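PDB 5ZTP: carbonic anhydrase from Glaciozyma antarctica, which probably catalyses the reversible hydration of carbon dioxide to bicarbonate and a proton, as other carbonic anhydrases do. Local coordinates for residues Phe98-Leu103 with Leu122-Phe127; Asp129-Ile134 with Gly155-Val160; Lys31-Val36 with Glu84-His89; Gly64-Ala69 with Lys135-Phe140; Ile75-Leu80 with Pro145-Glu150. All blocks are in the same frame, centred on the assembly; numbering follows the deposited sequence.

In the fold
Contact 3 is the parallel strand pairing at the middle of the sheet. Its centre lies about 9 Å from the centre of the chain. Contact 2 packs the start of helix 130-143 on the neighbouring strand 152-158, and contact 4 joins the same helix to the start of helix 66-79. The centres of contacts 2 and 4 each lie within about 14 Å of that of contact 3. Contact 5 sits farther along helix 66-79. Contact 1 lies farthest from contact 5, about 28 Å between centres. It joins contact 4 through Leu125 and Arg65. All five contacts touch the second subunit.

Contact 1. Residues Phe98-Leu103 with Leu122-Phe127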
# COMPACT_ATOMS: atom_id res chain seq x y z
N PHE A 98 4.23 -19.72 0.87
CA PHE A 98 5.10 -20.09 -0.25
C PHE A 98 6.54 -19.56 -0.22
O PHE A 98 6.95 -18.77 0.65
CB PHE A 98 4.44 -19.66 -1.57
CG PHE A 98 4.59 -18.20 -1.86
CD1 PHE A 98 3.81 -17.26 -1.21
CD2 PHE A 98 5.52 -17.74 -2.79
CE1 PHE A 98 3.94 -15.90 -1.47
CE2 PHE A 98 5.66 -16.38 -3.05
CZ PHE A 98 4.87 -15.46 -2.38
N ARG A 99 7.30 -20.03 -1.21
CA ARG A 99 8.69 -19.65 -1.39
C ARG A 99 8.86 -19.11 -2.78
O ARG A 99 8.07 -19.41 -3.66
CB ARG A 99 9.59 -20.85 -1.21
CG ARG A 99 10.86 -20.54 -0.44
CD ARG A 99 11.58 -21.84 -0.11
NE ARG A 99 11.68 -22.67 -1.31
CZ ARG A 99 11.59 -24.00 -1.34
NH1 ARG A 99 11.41 -24.71 -0.24
NH2 ARG A 99 11.68 -24.64 -2.51
N SER A 100 9.88 -18.29 -2.99
CA SER A 100 9.97 -17.52 -4.25
C SER A 100 10.13 -18.40 -5.47
O SER A 100 9.56 -18.12 -6.51
CB SER A 100 11.09 -16.49 -4.21
OG SER A 100 10.71 -15.38 -3.42
N ASP A 101 10.92 -19.46 -5.32
CA ASP A 101 11.13 -20.40 -6.41
C ASP A 101 9.84 -21.12 -6.75
O ASP A 101 9.58 -21.36 -7.94
CB ASP A 101 12.24 -21.39 -6.09
CG ASP A 101 12.03 -22.09 -4.77
OD1 ASP A 101 11.93 -21.40 -3.73
OD2 ASP A 101 11.98 -23.33 -4.77
N GLN A 102 9.02 -21.44 -5.75
CA GLN A 102 7.72 -22.10 -6.01
C GLN A 102 6.84 -21.20 -6.84
O GLN A 102 6.22 -21.66 -7.82
CB GLN A 102 6.95 -22.43 -4.74
CG GLN A 102 7.72 -23.20 -3.69
CD GLN A 102 6.88 -23.45 -2.46
OE1 GLN A 102 6.35 -22.52 -1.84
NE2 GLN A 102 6.75 -24.71 -2.10
N LEU A 103 6.80 -19.91 -6.47
CA LEU A 103 6.02 -18.95 -7.22
C LEU A 103 6.55 -18.77 -8.64
O LEU A 103 5.76 -18.70 -9.59
CB LEU A 103 5.98 -17.59 -6.52
CG LEU A 103 5.22 -16.54 -7.38
CD1 LEU A 103 4.17 -15.84 -6.53
CD2 LEU A 103 6.11 -15.50 -8.05
N LEU A 122 11.89 -11.52 -9.61
CA LEU A 122 11.09 -11.11 -8.42
C LEU A 122 11.50 -11.76 -7.11
O LEU A 122 11.30 -12.96 -6.92
CB LEU A 122 9.62 -11.48 -8.62
CG LEU A 122 8.83 -10.67 -9.64
CD1 LEU A 122 7.44 -11.29 -9.69
CD2 LEU A 122 8.79 -9.18 -9.28
N ALA A 123 12.05 -10.99 -6.19
CA ALA A 123 12.19 -11.48 -4.84
C ALA A 123 10.81 -11.27 -4.24
O ALA A 123 10.34 -10.12 -4.15
CB ALA A 123 13.25 -10.72 -4.08
N CYS A 124 10.15 -12.37 -3.87
CA CYS A 124 8.82 -12.29 -3.29
C CYS A 124 8.78 -11.77 -1.86
O CYS A 124 7.77 -11.19 -1.46
CB CYS A 124 8.11 -13.63 -3.37
SG CYS A 124 7.94 -14.17 -5.08
N LEU A 125 9.85 -11.98 -1.09
CA LEU A 125 9.92 -11.49 0.29
C LEU A 125 8.95 -12.25 1.26
O LEU A 125 8.45 -11.69 2.22
CB LEU A 125 9.64 -9.99 0.36
CG LEU A 125 10.40 -8.80 -0.28
CD1 LEU A 125 11.40 -9.24 -1.31
CD2 LEU A 125 9.45 -7.78 -0.84
N GLU A 126 8.75 -13.55 1.00
CA GLU A 126 8.04 -14.47 1.90
C GLU A 126 8.69 -14.55 3.29
O GLU A 126 9.83 -14.14 3.49
CB GLU A 126 7.95 -15.86 1.24
CG GLU A 126 9.26 -16.65 1.18
CD GLU A 126 10.02 -16.50 -0.11
OE1 GLU A 126 9.84 -15.50 -0.81
OE2 GLU A 126 10.82 -17.42 -0.40
N PHE A 127 7.94 -15.04 4.25
CA PHE A 127 8.46 -15.27 5.58
C PHE A 127 7.82 -16.48 6.21
O PHE A 127 6.67 -16.83 5.89
CB PHE A 127 8.32 -14.03 6.51
CG PHE A 127 6.93 -13.39 6.51
CD1 PHE A 127 5.93 -13.81 7.41
CD2 PHE A 127 6.63 -12.32 5.66
CE1 PHE A 127 4.67 -13.22 7.42
CE2 PHE A 127 5.38 -11.73 5.67
CZ PHE A 127 4.40 -12.17 6.55
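Ser100 and Glu126 meet because their first torsions turn both side chains toward the facing segment. Ser100 OG is anti to its own carbonyl carbon (chi1 -76°). Glu126 CG lies between its backbone N and carbonyl carbon (chi1 72°), and a bend at chi2 (-95°) swings the carboxylate back toward the start of helix 100-108. Arg99 is the N-cap residue there. Ser100 OG donates to Glu126 OE1 at 2.8 Å, on the syn lone pair. Ser100 N donates to Glu126 OE2 at 2.9 Å, approaching from above the carboxylate plane. The hydroxyl also accepts from Cys124 N, with N and OG 3.1 Å apart.

Next to this polar group, Cys124 faces the apolar part of the contact. Its SG lies at the edge of the Phe98 ring, 5.1 Å from the centroid, as a sulfur-aromatic contact. Leu103 CD2 packs on the same SG at 3.7 Å. Arg99 CG passes near Glu126, but its guanidinium turns instead to Asp101. There NE and NH2 each reach one carboxylate oxygen, side-on and nearly in plane. Cys124 O bonds to Arg71 of the second subunit, and Phe98 packs on Ile75 of that subunit.

Glu126 thus takes bonds from a first-turn amide and from a hydroxyl. Those donors and the helix start would be expected to stabilise its carboxylate as an anion.

Contact 2. Residues Asp129-Ile134 with Gly155-Val160; sequences DVDESI and GYRYEV
Ile134 lies beside Gly155 where helix 130-134 runs nearly antiparallel to strand 155-158, with their axes 156° apart and 8.5 Å at closest approach. Ile134 CG2 rests on the backbone of Gly155, 3.6 Å from its CA. The other branch carries CD1 onward to the peptide after Tyr156, where it meets Arg157 N at 3.6 Å. One turn earlier, Val130 CG1 packs across the aliphatic part of Arg157.

The polar end is a salt bridge. Arg157 leaves the strand extended, with CG anti to its backbone N (chi1 171°), and then bends at chi3. This brings NH1 to the carboxylate of Asp131, 2.7 Å from OD2. NH1 also donates to Asp131 OD1 at 3.0 Å, slightly out of both planes. On the same guanidinium, NE donates to Glu159 OE2 at 3.1 Å. The arginine therefore lies between two acids in a three-residue network. Asp129 caps the helix, its OD2 accepting from Glu132 N at 2.7 Å.

Strand 152-158 lies between strands 84-90 and 165-167 in the sheet. Helix 130-143 covers one face here, while Tyr156 and Tyr158 point to the other and pack on Ala4 and Phe19 of the second subunit.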
# COMPACT_ATOMS: atom_id res chain seq x y z
N ASP A 129 7.56 -16.78 9.66
CA ASP A 129 7.00 -16.46 10.97
C ASP A 129 6.49 -15.03 10.97
O ASP A 129 7.20 -14.11 10.53
CB ASP A 129 8.06 -16.65 12.08
CG ASP A 129 7.48 -16.48 13.47
OD1 ASP A 129 6.91 -17.46 13.97
OD2 ASP A 129 7.62 -15.39 14.09
N VAL A 130 5.27 -14.85 11.49
CA VAL A 130 4.63 -13.55 11.45
C VAL A 130 5.34 -12.58 12.35
O VAL A 130 5.59 -11.46 11.96
CB VAL A 130 3.16 -13.61 11.85
CG1 VAL A 130 2.59 -12.21 12.00
CG2 VAL A 130 2.38 -14.41 10.83
N ASP A 131 5.68 -13.01 13.55
CA ASP A 131 6.27 -12.09 14.51
C ASP A 131 7.75 -11.77 14.20
O ASP A 131 8.17 -10.60 14.21
CB ASP A 131 6.06 -12.63 15.91
CG ASP A 131 4.61 -12.56 16.35
OD1 ASP A 131 3.70 -12.85 15.56
OD2 ASP A 131 4.37 -12.17 17.50
N GLU A 132 8.52 -12.80 13.88
CA GLU A 132 9.91 -12.57 13.44
C GLU A 132 9.98 -11.65 12.20
O GLU A 132 10.93 -10.89 12.08
CB GLU A 132 10.72 -13.88 13.20
CG GLU A 132 11.91 -14.12 14.15
CD GLU A 132 11.68 -13.79 15.63
OE1 GLU A 132 10.60 -14.11 16.20
OE2 GLU A 132 12.60 -13.21 16.25
N SER A 133 8.98 -11.70 11.32
CA SER A 133 8.99 -10.85 10.14
C SER A 133 8.77 -9.40 10.55
O SER A 133 9.30 -8.47 9.90
CB SER A 133 7.97 -11.29 9.09
OG SER A 133 6.68 -11.34 9.63
N ILE A 134 8.01 -9.23 11.65
CA ILE A 134 7.75 -7.91 12.21
C ILE A 134 9.00 -7.40 12.89
O ILE A 134 9.48 -6.31 12.56
CB ILE A 134 6.59 -7.90 13.21
CG1 ILE A 134 5.29 -8.21 12.50
CG2 ILE A 134 6.48 -6.53 13.85
CD1 ILE A 134 4.17 -8.59 13.44
N GLY A 155 6.06 -2.07 15.58
CA GLY A 155 5.56 -3.15 14.76
C GLY A 155 4.51 -3.97 15.49
O GLY A 155 4.69 -4.34 16.68
N TYR A 156 3.42 -4.24 14.77
CA TYR A 156 2.25 -4.87 15.33
C TYR A 156 1.82 -6.02 14.46
O TYR A 156 1.90 -5.94 13.23
CB TYR A 156 1.10 -3.86 15.40
CG TYR A 156 1.33 -2.80 16.44
CD1 TYR A 156 2.20 -1.75 16.19
CD2 TYR A 156 0.71 -2.86 17.69
CE1 TYR A 156 2.46 -0.79 17.16
CE2 TYR A 156 0.93 -1.89 18.64
CZ TYR A 156 1.82 -0.85 18.39
OH TYR A 156 2.10 0.12 19.34
N ARG A 157 1.39 -7.09 15.12
CA ARG A 157 0.69 -8.21 14.51
C ARG A 157 -0.77 -7.89 14.52
O ARG A 157 -1.41 -7.93 15.58
CB ARG A 157 0.91 -9.50 15.32
CG ARG A 157 0.04 -10.68 14.86
CD ARG A 157 0.41 -11.95 15.60
NE ARG A 157 0.00 -11.83 16.99
CZ ARG A 157 0.69 -12.28 18.04
NH1 ARG A 157 1.85 -12.91 17.90
NH2 ARG A 157 0.19 -12.09 19.25
N TYR A 158 -1.33 -7.59 13.37
CA TYR A 158 -2.77 -7.60 13.24
C TYR A 158 -3.29 -9.04 13.28
O TYR A 158 -2.84 -9.86 12.50
CB TYR A 158 -3.22 -6.95 11.93
CG TYR A 158 -4.72 -6.94 11.78
CD1 TYR A 158 -5.51 -6.05 12.50
CD2 TYR A 158 -5.34 -7.81 10.92
CE1 TYR A 158 -6.88 -6.05 12.38
CE2 TYR A 158 -6.71 -7.81 10.79
CZ TYR A 158 -7.47 -6.93 11.52
OH TYR A 158 -8.83 -6.96 11.35
N GLU A 159 -4.21 -9.33 14.20
CA GLU A 159 -4.88 -10.62 14.23
C GLU A 159 -6.20 -10.61 13.47
O GLU A 159 -7.14 -9.97 13.88
CB GLU A 159 -5.14 -11.04 15.66
CG GLU A 159 -4.01 -11.85 16.26
CD GLU A 159 -3.95 -11.68 17.76
OE1 GLU A 159 -5.05 -11.52 18.38
OE2 GLU A 159 -2.80 -11.69 18.29
N VAL A 160 -6.26 -11.35 12.37
CA VAL A 160 -7.44 -11.39 11.50
C VAL A 160 -8.63 -12.06 12.17
O VAL A 160 -9.76 -11.91 11.71
CB VAL A 160 -7.17 -12.14 10.17
CG1 VAL A 160 -6.10 -11.42 9.35
CG2 VAL A 160 -6.81 -13.60 10.42

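Contact 3. Residues Lys31-Val36 with Glu84-His89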
# COMPACT_ATOMS: atom_id res chain seq x y z
N LYS A 31 -0.82 13.44 11.47
CA LYS A 31 -0.17 12.75 12.61
C LYS A 31 1.28 12.37 12.34
O LYS A 31 1.92 11.74 13.19
CB LYS A 31 -0.91 11.48 12.99
CG LYS A 31 -2.40 11.66 13.16
CD LYS A 31 -2.75 12.47 14.38
CE LYS A 31 -4.27 12.50 14.51
NZ LYS A 31 -4.68 13.25 15.73
N ARG A 32 1.78 12.71 11.17
CA ARG A 32 3.17 12.48 10.84
C ARG A 32 3.52 10.99 10.92
O ARG A 32 4.57 10.61 11.43
CB ARG A 32 4.05 13.31 11.77
CG ARG A 32 3.50 14.71 11.99
CD ARG A 32 4.07 15.34 13.23
NE ARG A 32 5.38 15.88 12.95
CZ ARG A 32 6.28 16.16 13.87
NH1 ARG A 32 6.04 15.94 15.16
NH2 ARG A 32 7.44 16.64 13.50
N VAL A 33 2.62 10.16 10.41
CA VAL A 33 2.71 8.72 10.56
C VAL A 33 2.67 8.07 9.20
O VAL A 33 1.87 8.47 8.33
CB VAL A 33 1.51 8.14 11.34
CG1 VAL A 33 1.71 6.65 11.60
CG2 VAL A 33 1.30 8.85 12.67
N ALA A 34 3.51 7.05 9.04
CA ALA A 34 3.46 6.21 7.88
C ALA A 34 3.13 4.82 8.34
O ALA A 34 3.86 4.25 9.15
CB ALA A 34 4.79 6.23 7.18
N ILE A 35 2.02 4.29 7.87
CA ILE A 35 1.65 2.90 8.16
C ILE A 35 2.31 2.01 7.12
O ILE A 35 2.24 2.31 5.93
CB ILE A 35 0.12 2.65 8.11
CG1 ILE A 35 -0.65 3.53 9.12
CG2 ILE A 35 -0.21 1.18 8.32
CD1 ILE A 35 -0.03 3.66 10.51
N VAL A 36 2.94 0.93 7.55
CA VAL A 36 3.44 -0.05 6.60
C VAL A 36 2.76 -1.37 6.88
O VAL A 36 3.11 -2.06 7.83
CB VAL A 36 4.96 -0.23 6.69
CG1 VAL A 36 5.41 -1.28 5.69
CG2 VAL A 36 5.64 1.12 6.46
N GLU A 84 7.08 9.09 12.28
CA GLU A 84 6.62 7.83 12.82
C GLU A 84 6.31 6.81 11.76
O GLU A 84 5.67 7.11 10.75
CB GLU A 84 5.39 8.05 13.71
CG GLU A 84 4.81 6.75 14.23
CD GLU A 84 3.97 6.92 15.46
OE1 GLU A 84 3.54 8.06 15.76
OE2 GLU A 84 3.76 5.88 16.13
N VAL A 85 6.76 5.59 12.03
CA VAL A 85 6.38 4.41 11.26
C VAL A 85 5.76 3.37 12.15
O VAL A 85 6.38 2.90 13.10
CB VAL A 85 7.60 3.77 10.57
CG1 VAL A 85 7.20 2.54 9.74
CG2 VAL A 85 8.31 4.81 9.70
N ILE A 86 4.54 2.97 11.82
CA ILE A 86 3.94 1.76 12.38
C ILE A 86 3.90 0.62 11.35
O ILE A 86 3.25 0.77 10.30
CB ILE A 86 2.51 2.05 12.82
CG1 ILE A 86 2.46 3.31 13.70
CG2 ILE A 86 1.93 0.83 13.53
CD1 ILE A 86 1.07 3.67 14.20
N VAL A 87 4.59 -0.51 11.63
CA VAL A 87 4.56 -1.73 10.77
C VAL A 87 3.44 -2.66 11.19
O VAL A 87 3.27 -2.94 12.37
CB VAL A 87 5.91 -2.54 10.77
CG1 VAL A 87 5.76 -3.86 10.04
CG2 VAL A 87 7.02 -1.79 10.09
N ILE A 88 2.67 -3.15 10.24
CA ILE A 88 1.65 -4.13 10.55
C ILE A 88 1.75 -5.31 9.60
O ILE A 88 1.46 -5.20 8.40
CB ILE A 88 0.22 -3.57 10.46
CG1 ILE A 88 0.08 -2.27 11.29
CG2 ILE A 88 -0.78 -4.63 10.92
CD1 ILE A 88 -1.18 -1.46 10.98
N HIS A 89 2.22 -6.42 10.18
CA HIS A 89 2.02 -7.74 9.59
C HIS A 89 0.87 -8.45 10.28
O HIS A 89 0.50 -8.12 11.41
CB HIS A 89 3.28 -8.61 9.68
CG HIS A 89 4.45 -8.03 8.96
ND1 HIS A 89 5.70 -8.60 9.01
CD2 HIS A 89 4.56 -6.92 8.19
CE1 HIS A 89 6.53 -7.87 8.29
NE2 HIS A 89 5.86 -6.84 7.79
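Ala34 and Val36 are the residues of strand 33-36 that bond to strand 84-89. The strands are parallel, their axes 20° apart, in register Val33-Glu84 through Val36-Val87. Ala34 N donates to Glu84 O at 2.8 Å, and Ala34 O accepts from Ile86 N. Val36 repeats the pattern, with N to Ile86 O at 2.8 Å and O from Ile88 N at 2.7 Å. At the start, the bond from Glu84 N to Arg32 O is weak. CA-H...O contacts from Val33, Ile35, Val85 and Val87 fill in between.

The next shell is apolar. On one face, Ile35 and Ile86 lie side by side, with Ile35 CD1 3.8 Å from Ile86 CB. Ile35 CG1 is anti to its carbonyl carbon (chi1 -59°), which leaves CG2 to meet Ile88 CD1 at 3.9 Å. Val33 CG1 packs obliquely on the end of Ile86. On the other face, Val36 CG2 crosses Val85 CG1 at 3.9 Å.

Glu84 lies beside Val33, and its buried carboxylate reaches the second subunit. OE1 and OE2 accept from the backbone N atoms of Tyr3 and Ala4 there. At the far end, both ring nitrogens of His89 are used: NE2 bonds to Gly64 O and ND1 to Ser133 OG.

These are central strands of the parallel part of the sheet, flanked by strands 56-61 and 152-158. Helices 66-79 and 130-143 cover the face of Ala34, Val85, Val36 and Val87. The face of Val33, Glu84 and Ile86 meets Tyr3, Ser2 and Leu8 of the second subunit.

Contact 4. Residues Gly64-Ala69 with Lys135-Phe140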
# COMPACT_ATOMS: atom_id res chain seq x y z
N GLY A 64 3.45 -6.74 3.67
CA GLY A 64 3.66 -5.58 4.50
C GLY A 64 5.14 -5.35 4.76
O GLY A 64 5.53 -4.91 5.84
N ARG A 65 5.96 -5.60 3.74
CA ARG A 65 7.40 -5.63 3.93
C ARG A 65 8.05 -4.27 3.80
O ARG A 65 7.83 -3.56 2.82
CB ARG A 65 8.07 -6.62 2.94
CG ARG A 65 7.55 -8.03 3.04
CD ARG A 65 7.79 -8.58 4.44
NE ARG A 65 8.73 -9.72 4.46
CZ ARG A 65 9.88 -9.80 5.13
NH1 ARG A 65 10.31 -8.78 5.88
NH2 ARG A 65 10.61 -10.92 5.04
N ALA A 66 8.88 -3.96 4.79
CA ALA A 66 9.62 -2.70 4.89
C ALA A 66 10.48 -2.42 3.68
O ALA A 66 10.43 -1.30 3.16
CB ALA A 66 10.51 -2.69 6.14
N SER A 67 11.26 -3.41 3.24
CA SER A 67 12.24 -3.20 2.14
C SER A 67 11.51 -2.67 0.94
O SER A 67 11.95 -1.71 0.32
CB SER A 67 13.01 -4.48 1.74
OG SER A 67 12.17 -5.53 1.24
N ASP A 68 10.37 -3.28 0.66
CA ASP A 68 9.53 -2.92 -0.48
C ASP A 68 8.93 -1.54 -0.35
O ASP A 68 8.78 -0.84 -1.33
CB ASP A 68 8.39 -3.93 -0.63
CG ASP A 68 7.77 -3.87 -1.98
OD1 ASP A 68 8.47 -3.54 -2.94
OD2 ASP A 68 6.58 -4.16 -2.10
N ALA A 69 8.61 -1.19 0.89
CA ALA A 69 8.01 0.06 1.31
C ALA A 69 9.02 1.19 1.46
O ALA A 69 8.64 2.35 1.67
CB ALA A 69 7.30 -0.16 2.66
N LYS A 135 9.54 -8.19 13.80
CA LYS A 135 10.82 -7.86 14.43
C LYS A 135 11.87 -7.48 13.38
O LYS A 135 12.48 -6.42 13.47
CB LYS A 135 11.33 -9.02 15.27
CG LYS A 135 10.49 -9.31 16.52
CD LYS A 135 10.98 -10.53 17.30
CE LYS A 135 10.22 -10.74 18.60
NZ LYS A 135 11.20 -11.00 19.70
N GLU A 136 12.07 -8.35 12.40
CA GLU A 136 13.03 -8.12 11.31
C GLU A 136 12.75 -6.84 10.56
O GLU A 136 13.65 -6.03 10.37
CB GLU A 136 13.06 -9.31 10.32
CG GLU A 136 14.08 -10.39 10.69
CD GLU A 136 13.65 -11.82 10.36
OE1 GLU A 136 13.48 -12.16 9.18
OE2 GLU A 136 13.52 -12.63 11.31
N ASP A 137 11.50 -6.62 10.14
CA ASP A 137 11.18 -5.34 9.47
C ASP A 137 11.34 -4.09 10.34
O ASP A 137 11.81 -3.07 9.89
CB ASP A 137 9.78 -5.37 8.88
CG ASP A 137 9.75 -5.98 7.50
OD1 ASP A 137 10.81 -6.34 6.95
OD2 ASP A 137 8.66 -6.07 6.94
N VAL A 138 10.94 -4.15 11.59
CA VAL A 138 11.13 -3.01 12.47
C VAL A 138 12.63 -2.66 12.58
O VAL A 138 13.05 -1.52 12.30
CB VAL A 138 10.56 -3.30 13.86
CG1 VAL A 138 10.90 -2.18 14.83
CG2 VAL A 138 9.07 -3.47 13.77
N ALA A 139 13.42 -3.65 13.00
CA ALA A 139 14.87 -3.51 13.16
C ALA A 139 15.52 -2.90 11.93
O ALA A 139 16.29 -1.93 12.02
CB ALA A 139 15.48 -4.89 13.40
N PHE A 140 15.24 -3.52 10.78
CA PHE A 140 15.72 -3.08 9.49
C PHE A 140 15.56 -1.57 9.35
O PHE A 140 16.52 -0.87 9.01
CB PHE A 140 14.96 -3.85 8.41
CG PHE A 140 15.16 -3.35 7.02
CD1 PHE A 140 16.34 -3.58 6.34
CD2 PHE A 140 14.15 -2.70 6.35
CE1 PHE A 140 16.51 -3.16 5.03
CE2 PHE A 140 14.33 -2.27 5.04
CZ PHE A 140 15.51 -2.50 4.38
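The guanidinium of Arg65 has Asp137 at its edge, near its plane, and the ring of Phe140 has Ala66 CB at its edge. Arg65 NH1 forms a salt bridge to Asp137 OD1 at 2.7 Å, with the guanidinium and carboxylate planes 45° apart. Phe140 CD2 lies 3.6 Å from Ala66 CB. The next ring atom, CE2, comes 3.7 Å from Ser67 CA, on an oblique approach. His144 meets the Phe140 ring edge-to-face.

Asp137 uses its second oxygen as well. OD2 accepts from Ala66 N at 3.0 Å, with the N-H pointing fairly straight at it (162°) but from above the carboxylate plane. Bends at chi2 and chi3 turn the Arg65 chain so that NH1 reaches OD1. Its NE donates to Leu125 O, which fixes the guanidinium from another direction. Helix 130-143 is thereby tied to the start of helix 66-79.

Ala66 lies about where helix 66-79 begins. Asp137 therefore accepts from a backbone N-H there while a neighbouring arginine pairs with the other oxygen. Together the arginine and the N-H would be expected to fix the rotation of this buried carboxylate and to offset its negative charge.

Contact 5. Residues Ile75-Leu80 with Pro145-Glu150; sequences ISQELL and PLILPE
Gln77 OE1 accepts from Leu148 N at 2.8 Å, the one hydrogen bond between these segments. The N-H...O angle is 159°, and the donor lies in the carbonyl plane, on a lone pair. The bond joins two connecting elements of an alpha/beta fold. Helix 66-79 is the helix of a beta-alpha-beta crossover from strand 56-61 to strand 84-90. Segment 145-150 belongs to the loop from helix 130-143 to strand 152-158.

The amide of Gln77 is used at both ends. Its NE2 bonds to Thr151 OG1, and the same hydroxyl is bonded to Leu148 O. Gln77 and Thr151 thus hold the loop just before its strand, and the two bonds fix how the amide is turned. The Gln77 chain stays extended past CG, which carries the group away from the helix and past Leu148, the two side chains running in opposite directions.

Leu148 also meets the neighbouring acid, crossing it obliquely. Its CD2 branch lies near Glu78 OE2. Glu78 bends at chi2 (-76°), and its OE1 forms a salt bridge to Arg110 of the second subunit. Its charge is therefore turned to the dimer interface, while its other oxygen borders the leucine. Leu79 packs on Phe98 of the second subunit. Ile147 crosses Gln77 at about a right angle, and its CG2 methyl touches the amide at NE2, 3.5 Å away.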
# COMPACT_ATOMS: atom_id res chain seq x y z
N ILE A 75 10.16 9.01 0.62
CA ILE A 75 9.35 10.13 0.16
C ILE A 75 8.45 10.67 1.28
O ILE A 75 8.41 11.88 1.52
CB ILE A 75 8.55 9.73 -1.08
CG1 ILE A 75 9.52 9.63 -2.26
CG2 ILE A 75 7.42 10.72 -1.37
CD1 ILE A 75 9.06 8.73 -3.39
N SER A 76 7.76 9.80 1.99
CA SER A 76 6.90 10.24 3.11
C SER A 76 7.68 11.10 4.13
O SER A 76 7.22 12.16 4.50
CB SER A 76 6.23 9.03 3.79
OG SER A 76 5.58 9.36 5.00
N GLN A 77 8.86 10.64 4.53
CA GLN A 77 9.71 11.38 5.48
C GLN A 77 10.29 12.70 4.96
O GLN A 77 10.08 13.76 5.55
CB GLN A 77 10.88 10.51 5.94
CG GLN A 77 10.49 9.31 6.80
CD GLN A 77 11.63 8.83 7.70
OE1 GLN A 77 12.82 8.90 7.36
NE2 GLN A 77 11.27 8.31 8.86
N GLU A 78 11.06 12.60 3.88
CA GLU A 78 11.95 13.69 3.42
C GLU A 78 11.17 14.79 2.70
O GLU A 78 11.57 15.96 2.66
CB GLU A 78 13.03 13.14 2.45
CG GLU A 78 13.75 11.87 2.89
CD GLU A 78 14.79 12.11 3.97
OE1 GLU A 78 15.49 13.12 3.94
OE2 GLU A 78 14.92 11.28 4.88
N LEU A 79 10.04 14.39 2.12
CA LEU A 79 9.18 15.32 1.42
C LEU A 79 7.96 15.76 2.23
O LEU A 79 7.54 16.89 2.13
CB LEU A 79 8.71 14.71 0.11
CG LEU A 79 9.39 15.30 -1.12
CD1 LEU A 79 10.91 15.11 -1.14
CD2 LEU A 79 8.76 14.65 -2.33
N LEU A 80 7.39 14.87 3.03
CA LEU A 80 6.14 15.17 3.73
C LEU A 80 6.30 14.96 5.27
O LEU A 80 7.42 14.94 5.76
CB LEU A 80 5.06 14.30 3.11
CG LEU A 80 5.00 14.45 1.58
CD1 LEU A 80 4.30 13.29 0.89
CD2 LEU A 80 4.33 15.77 1.22
N PRO A 145 19.93 3.68 7.13
CA PRO A 145 20.51 5.02 7.14
C PRO A 145 19.69 6.05 6.36
O PRO A 145 19.78 7.25 6.66
CB PRO A 145 21.89 4.80 6.49
CG PRO A 145 21.72 3.59 5.62
CD PRO A 145 20.78 2.72 6.39
N LEU A 146 18.92 5.60 5.38
CA LEU A 146 17.98 6.45 4.65
C LEU A 146 16.69 6.80 5.38
O LEU A 146 15.89 7.52 4.85
CB LEU A 146 17.62 5.82 3.32
CG LEU A 146 18.45 6.28 2.14
CD1 LEU A 146 19.90 6.56 2.50
CD2 LEU A 146 18.34 5.23 1.05
N ILE A 147 16.48 6.24 6.57
CA ILE A 147 15.37 6.61 7.45
C ILE A 147 15.94 7.55 8.48
O ILE A 147 17.07 7.36 8.93
CB ILE A 147 14.81 5.39 8.21
CG1 ILE A 147 14.26 4.38 7.23
CG2 ILE A 147 13.72 5.78 9.19
CD1 ILE A 147 12.97 4.81 6.61
N LEU A 148 15.19 8.56 8.86
CA LEU A 148 15.72 9.57 9.74
C LEU A 148 15.98 9.02 11.13
O LEU A 148 15.21 8.23 11.65
CB LEU A 148 14.78 10.76 9.84
CG LEU A 148 14.49 11.46 8.53
CD1 LEU A 148 13.40 12.49 8.78
CD2 LEU A 148 15.76 12.05 7.92
N PRO A 149 17.08 9.45 11.75
CA PRO A 149 17.49 8.90 13.05
C PRO A 149 16.48 9.13 14.22
O PRO A 149 16.44 8.35 15.19
CB PRO A 149 18.83 9.61 13.31
CG PRO A 149 18.75 10.87 12.48
CD PRO A 149 18.04 10.45 11.24
N GLU A 150 15.67 10.18 14.12
CA GLU A 150 14.68 10.47 15.17
C GLU A 150 13.36 9.68 15.01
O GLU A 150 12.46 9.81 15.82
CB GLU A 150 14.39 11.98 15.19
CG GLU A 150 13.72 12.52 13.93
CD GLU A 150 14.66 13.30 13.03
OE1 GLU A 150 15.77 12.78 12.72
OE2 GLU A 150 14.26 14.42 12.64